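Local coordinates for NDP-N-acetyl-D-galactosaminuronic acid dehydrogenase (Methanosarcina mazei Go1, PDB 3G79), which probably oxidises UDP-N-acetyl-D-mannosamine to UDP-N-acetyl-D-mannosaminouronate, using two molecules of NAD+, at residues A[354-367]-A[411-425]. Sequence-based numbering, arbitrary orientation.
Sequences SKVAMLGWAFIKDS and VVRNADAIVVLAGHS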
loop_
_atom_site.group_PDB
_atom_site.type_symbol
_atom_site.label_atom_id
_atom_site.label_comp_id
_atom_site.label_asym_id
_atom_site.label_seq_id
_atom_site.Cartn_x
_atom_site.Cartn_y
_atom_site.Cartn_z
ATOM N N SER A 354 -10.276 5.285 -38.931
ATOM C CA SER A 354 -10.918 6.172 -37.964
ATOM C C SER A 354 -9.918 7.204 -37.463
ATOM O O SER A 354 -8.731 6.917 -37.347
ATOM C CB SER A 354 -11.442 5.373 -36.757
ATOM O OG SER A 354 -12.016 4.147 -37.153
ATOM N N LYS A 355 -10.395 8.394 -37.133
ATOM C CA LYS A 355 -9.525 9.395 -36.514
ATOM C C LYS A 355 -9.674 9.409 -34.976
ATOM O O LYS A 355 -10.807 9.499 -34.477
ATOM C CB LYS A 355 -9.765 10.790 -37.115
ATOM C CG LYS A 355 -9.196 11.909 -36.246
ATOM C CD LYS A 355 -9.247 13.250 -36.961
ATOM C CE LYS A 355 -8.683 14.350 -36.095
ATOM N NZ LYS A 355 -8.694 15.652 -36.829
ATOM N N VAL A 356 -8.528 9.337 -34.268
ATOM C CA VAL A 356 -8.426 9.432 -32.799
ATOM C C VAL A 356 -7.811 10.765 -32.328
ATOM O O VAL A 356 -6.735 11.158 -32.759
ATOM C CB VAL A 356 -7.564 8.271 -32.215
ATOM C CG1 VAL A 356 -7.473 8.341 -30.688
ATOM C CG2 VAL A 356 -8.112 6.907 -32.627
ATOM N N ALA A 357 -8.504 11.468 -31.446
ATOM C CA ALA A 357 -7.955 12.673 -30.791
ATOM C C ALA A 357 -7.489 12.286 -29.407
ATOM O O ALA A 357 -8.303 11.931 -28.518
ATOM C CB ALA A 357 -8.995 13.817 -30.710
ATOM N N MET A 358 -6.166 12.292 -29.272
ATOM C CA MET A 358 -5.474 12.145 -28.012
ATOM C C MET A 358 -5.476 13.462 -27.251
ATOM O O MET A 358 -4.786 14.433 -27.616
ATOM C CB MET A 358 -4.045 11.690 -28.275
ATOM C CG MET A 358 -4.011 10.286 -28.909
ATOM S SD MET A 358 -2.482 9.419 -28.752
ATOM C CE MET A 358 -2.632 8.296 -30.045
ATOM N N LEU A 359 -6.265 13.501 -26.187
ATOM C CA LEU A 359 -6.261 14.639 -25.287
ATOM C C LEU A 359 -5.291 14.365 -24.176
ATOM O O LEU A 359 -5.616 13.689 -23.212
ATOM C CB LEU A 359 -7.650 14.834 -24.712
ATOM C CG LEU A 359 -8.604 15.731 -25.502
ATOM C CD1 LEU A 359 -8.635 15.399 -26.976
ATOM C CD2 LEU A 359 -9.978 15.608 -24.853
ATOM N N GLY A 360 -4.068 14.841 -24.312
ATOM C CA GLY A 360 -3.116 14.614 -23.234
ATOM C C GLY A 360 -1.931 13.762 -23.618
ATOM O O GLY A 360 -2.077 12.560 -23.928
ATOM N N TRP A 361 -0.757 14.401 -23.602
ATOM C CA TRP A 361 0.504 13.746 -23.888
ATOM C C TRP A 361 1.410 13.688 -22.650
ATOM O O TRP A 361 2.041 12.664 -22.412
ATOM C CB TRP A 361 1.202 14.457 -25.037
ATOM C CG TRP A 361 2.466 13.805 -25.463
ATOM C CD1 TRP A 361 3.711 14.218 -25.183
ATOM C CD2 TRP A 361 2.603 12.622 -26.266
ATOM N NE1 TRP A 361 4.630 13.392 -25.772
ATOM C CE2 TRP A 361 3.972 12.403 -26.446
ATOM C CE3 TRP A 361 1.698 11.754 -26.875
ATOM C CZ2 TRP A 361 4.468 11.331 -27.177
ATOM C CZ3 TRP A 361 2.184 10.707 -27.605
ATOM C CH2 TRP A 361 3.556 10.501 -27.760
ATOM N N ALA A 362 1.503 14.766 -21.861
ATOM C CA ALA A 362 2.113 14.640 -20.529
ATOM C C ALA A 362 1.273 13.682 -19.685
ATOM O O ALA A 362 0.176 13.337 -20.083
ATOM C CB ALA A 362 2.216 15.955 -19.865
ATOM N N PHE A 363 1.759 13.233 -18.537
ATOM C CA PHE A 363 0.945 12.269 -17.755
ATOM C C PHE A 363 0.507 12.763 -16.372
ATOM O O PHE A 363 -0.307 12.098 -15.733
ATOM C CB PHE A 363 1.607 10.881 -17.674
ATOM C CG PHE A 363 3.018 10.926 -17.188
ATOM C CD1 PHE A 363 3.300 10.733 -15.833
ATOM C CD2 PHE A 363 4.062 11.194 -18.074
ATOM C CE1 PHE A 363 4.619 10.792 -15.364
ATOM C CE2 PHE A 363 5.386 11.284 -17.637
ATOM C CZ PHE A 363 5.681 11.078 -16.285
ATOM N N ILE A 364 1.021 13.925 -15.940
ATOM C CA ILE A 364 0.541 14.612 -14.712
ATOM C C ILE A 364 -0.355 15.808 -15.010
ATOM O O ILE A 364 -0.045 16.606 -15.880
ATOM C CB ILE A 364 1.683 15.120 -13.741
ATOM C CG1 ILE A 364 2.920 14.218 -13.755
ATOM C CG2 ILE A 364 1.130 15.269 -12.315
ATOM C CD1 ILE A 364 3.949 14.698 -14.713
ATOM N N LYS A 365 -1.430 15.929 -14.234
ATOM C CA LYS A 365 -2.401 17.006 -14.343
ATOM C C LYS A 365 -1.699 18.339 -14.495
ATOM O O LYS A 365 -1.229 18.884 -13.520
ATOM C CB LYS A 365 -3.306 17.025 -13.104
ATOM C CG LYS A 365 -4.333 18.158 -13.054
ATOM C CD LYS A 365 -5.266 17.971 -11.858
ATOM C CE LYS A 365 -6.454 18.964 -11.844
ATOM N NZ LYS A 365 -7.470 18.664 -10.743
ATOM N N ASP A 366 -1.596 18.825 -15.729
ATOM C CA ASP A 366 -1.024 20.154 -16.060
ATOM C C ASP A 366 0.499 20.278 -16.073
ATOM O O ASP A 366 1.041 21.332 -15.768
ATOM C CB ASP A 366 -1.678 21.256 -15.225
ATOM C CG ASP A 366 -3.142 21.438 -15.572
ATOM O OD1 ASP A 366 -3.953 21.643 -14.647
ATOM O OD2 ASP A 366 -3.492 21.358 -16.778
ATOM N N SER A 367 1.184 19.205 -16.457
ATOM C CA SER A 367 2.633 19.218 -16.485
ATOM C C SER A 367 3.155 19.313 -17.895
ATOM O O SER A 367 2.496 18.869 -18.819
ATOM C CB SER A 367 3.183 17.951 -15.876
ATOM O OG SER A 367 4.533 17.767 -16.278
ATOM N N VAL A 411 -7.556 19.374 -33.198
ATOM C CA VAL A 411 -7.352 17.991 -32.793
ATOM C C VAL A 411 -8.663 17.207 -32.716
ATOM O O VAL A 411 -8.735 16.076 -33.172
ATOM C CB VAL A 411 -6.606 17.916 -31.480
ATOM C CG1 VAL A 411 -6.656 16.495 -30.942
ATOM C CG2 VAL A 411 -5.174 18.366 -31.689
ATOM N N VAL A 412 -9.704 17.826 -32.185
ATOM C CA VAL A 412 -10.967 17.132 -31.990
ATOM C C VAL A 412 -11.856 17.103 -33.230
ATOM O O VAL A 412 -12.675 16.198 -33.377
ATOM C CB VAL A 412 -11.709 17.677 -30.745
ATOM C CG1 VAL A 412 -13.179 17.293 -30.724
ATOM C CG2 VAL A 412 -11.059 17.163 -29.546
ATOM N N ARG A 413 -11.685 18.061 -34.139
ATOM C CA ARG A 413 -12.582 18.131 -35.292
ATOM C C ARG A 413 -12.542 16.876 -36.157
ATOM O O ARG A 413 -11.473 16.372 -36.488
ATOM C CB ARG A 413 -12.414 19.430 -36.104
ATOM C CG ARG A 413 -11.478 19.390 -37.279
ATOM C CD ARG A 413 -11.750 20.572 -38.178
ATOM N NE ARG A 413 -10.535 20.962 -38.887
ATOM C CZ ARG A 413 -9.747 21.980 -38.538
ATOM N NH1 ARG A 413 -8.658 22.249 -39.255
ATOM N NH2 ARG A 413 -10.045 22.744 -37.490
ATOM N N ASN A 414 -13.728 16.355 -36.453
ATOM C CA ASN A 414 -13.891 15.154 -37.276
ATOM C C ASN A 414 -13.412 13.831 -36.636
ATOM O O ASN A 414 -13.355 12.797 -37.296
ATOM C CB ASN A 414 -13.282 15.392 -38.669
ATOM C CG ASN A 414 -13.965 16.541 -39.401
ATOM O OD1 ASN A 414 -15.160 16.766 -39.223
ATOM N ND2 ASN A 414 -13.213 17.279 -40.213
ATOM N N ALA A 415 -13.101 13.854 -35.346
ATOM C CA ALA A 415 -12.553 12.676 -34.687
ATOM C C ALA A 415 -13.601 11.614 -34.332
ATOM O O ALA A 415 -14.659 11.923 -33.814
ATOM C CB ALA A 415 -11.769 13.078 -33.471
ATOM N N ASP A 416 -13.288 10.357 -34.622
ATOM C CA ASP A 416 -14.169 9.231 -34.278
ATOM C C ASP A 416 -14.135 8.924 -32.790
ATOM O O ASP A 416 -15.174 8.688 -32.200
ATOM C CB ASP A 416 -13.824 7.981 -35.104
ATOM C CG ASP A 416 -14.040 8.205 -36.588
ATOM O OD1 ASP A 416 -15.184 8.047 -37.051
ATOM O OD2 ASP A 416 -13.078 8.559 -37.301
ATOM N N ALA A 417 -12.943 8.951 -32.195
ATOM C CA ALA A 417 -12.780 8.712 -30.767
ATOM C C ALA A 417 -12.086 9.871 -30.082
ATOM O O ALA A 417 -11.124 10.402 -30.615
ATOM C CB ALA A 417 -11.997 7.449 -30.541
ATOM N N ILE A 418 -12.594 10.274 -28.916
ATOM C CA ILE A 418 -11.919 11.236 -28.073
ATOM C C ILE A 418 -11.408 10.493 -26.830
ATOM O O ILE A 418 -12.195 9.901 -26.060
ATOM C CB ILE A 418 -12.828 12.426 -27.688
ATOM C CG1 ILE A 418 -13.221 13.236 -28.904
ATOM C CG2 ILE A 418 -12.131 13.366 -26.693
ATOM C CD1 ILE A 418 -14.578 13.836 -28.775
ATOM N N VAL A 419 -10.089 10.535 -26.648
ATOM C CA VAL A 419 -9.393 9.681 -25.695
ATOM C C VAL A 419 -8.529 10.505 -24.715
ATOM O O VAL A 419 -7.642 11.251 -25.118
ATOM C CB VAL A 419 -8.560 8.645 -26.438
ATOM C CG1 VAL A 419 -7.956 7.666 -25.477
ATOM C CG2 VAL A 419 -9.459 7.892 -27.440
ATOM N N VAL A 420 -8.826 10.390 -23.428
ATOM C CA VAL A 420 -8.262 11.318 -22.446
ATOM C C VAL A 420 -7.150 10.583 -21.675
ATOM O O VAL A 420 -7.419 9.543 -21.073
ATOM C CB VAL A 420 -9.384 11.863 -21.498
ATOM C CG1 VAL A 420 -8.808 12.784 -20.468
ATOM C CG2 VAL A 420 -10.478 12.619 -22.287
ATOM N N LEU A 421 -5.910 11.096 -21.728
ATOM C CA LEU A 421 -4.769 10.368 -21.121
ATOM C C LEU A 421 -4.003 11.134 -20.038
ATOM O O LEU A 421 -3.240 10.535 -19.260
ATOM C CB LEU A 421 -3.802 9.800 -22.179
ATOM C CG LEU A 421 -4.469 8.876 -23.205
ATOM C CD1 LEU A 421 -5.014 9.694 -24.354
ATOM C CD2 LEU A 421 -3.509 7.839 -23.733
ATOM N N ALA A 422 -4.206 12.453 -20.001
ATOM C CA ALA A 422 -3.675 13.288 -18.938
ATOM C C ALA A 422 -4.859 13.918 -18.272
ATOM O O ALA A 422 -5.826 14.256 -18.939
ATOM C CB ALA A 422 -2.803 14.336 -19.502
ATOM N N GLY A 423 -4.818 14.079 -16.962
ATOM C CA GLY A 423 -5.887 14.796 -16.276
ATOM C C GLY A 423 -5.840 16.328 -16.312
ATOM O O GLY A 423 -6.385 16.973 -15.407
ATOM N N HIS A 424 -5.246 16.918 -17.361
ATOM C CA HIS A 424 -5.173 18.381 -17.499
ATOM C C HIS A 424 -6.498 19.046 -17.204
ATOM O O HIS A 424 -7.555 18.436 -17.398
ATOM C CB HIS A 424 -4.728 18.761 -18.892
ATOM C CG HIS A 424 -3.342 18.322 -19.203
ATOM N ND1 HIS A 424 -2.365 18.210 -18.233
ATOM C CD2 HIS A 424 -2.760 17.970 -20.369
ATOM C CE1 HIS A 424 -1.248 17.786 -18.791
ATOM N NE2 HIS A 424 -1.457 17.648 -20.091
ATOM N N SER A 425 -6.456 20.293 -16.738
ATOM C CA SER A 425 -7.687 20.974 -16.339
ATOM C C SER A 425 -8.562 21.319 -17.547
ATOM O O SER A 425 -9.818 21.286 -17.456
ATOM C CB SER A 425 -7.381 22.201 -15.472
ATOM O OG SER A 425 -6.951 21.814 -14.169
#
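Strands 355-359 and 417-420 pair in parallel at the centre of the Rossmann-like sheet of the UDP-binding domain, strand order 3-2-1-4-5-6. Backbone bonds alternate from Ala357 N to Ala417 O through to Leu421 N to Leu359 O. At the entry end Lys355 O takes two amides, Asp416 N at 2.6 Å and Ala417 N at 3.2 Å, while Asp416 OD2 receives Lys355 N on its anti lone pair. The Lys355 chain, extended beyond CG, runs past Ala415 and delivers NZ to Arg413 O (2.9 Å), just after helix 408-412. That helix covers the face bearing Ala357 and Leu359: Ala357 CB meets Val411 CG1 at 3.6 Å, and Leu359 lays CD1 against Val412 CG2. Leu359 CD2 rests instead on Ile418 CG2 of the neighbouring strand. On the other face Val356 CG1 touches Val419 CG2.

Past the strands the loops stay joined. Asp366 N donates to His424 ND1 (2.7 Å), nearly in the ring plane, and Ala422 CB sits over the ring centre, 3.6 Å above it. The Asp366 carboxylate takes Ser425 OG on OD1 and Ser425 N on OD2, which also bonds Tyr395. With ND1 accepting, His424 NE2 probably carries the proton in its bond to Asp393 OD1, fixing the ring's rotation between two loops.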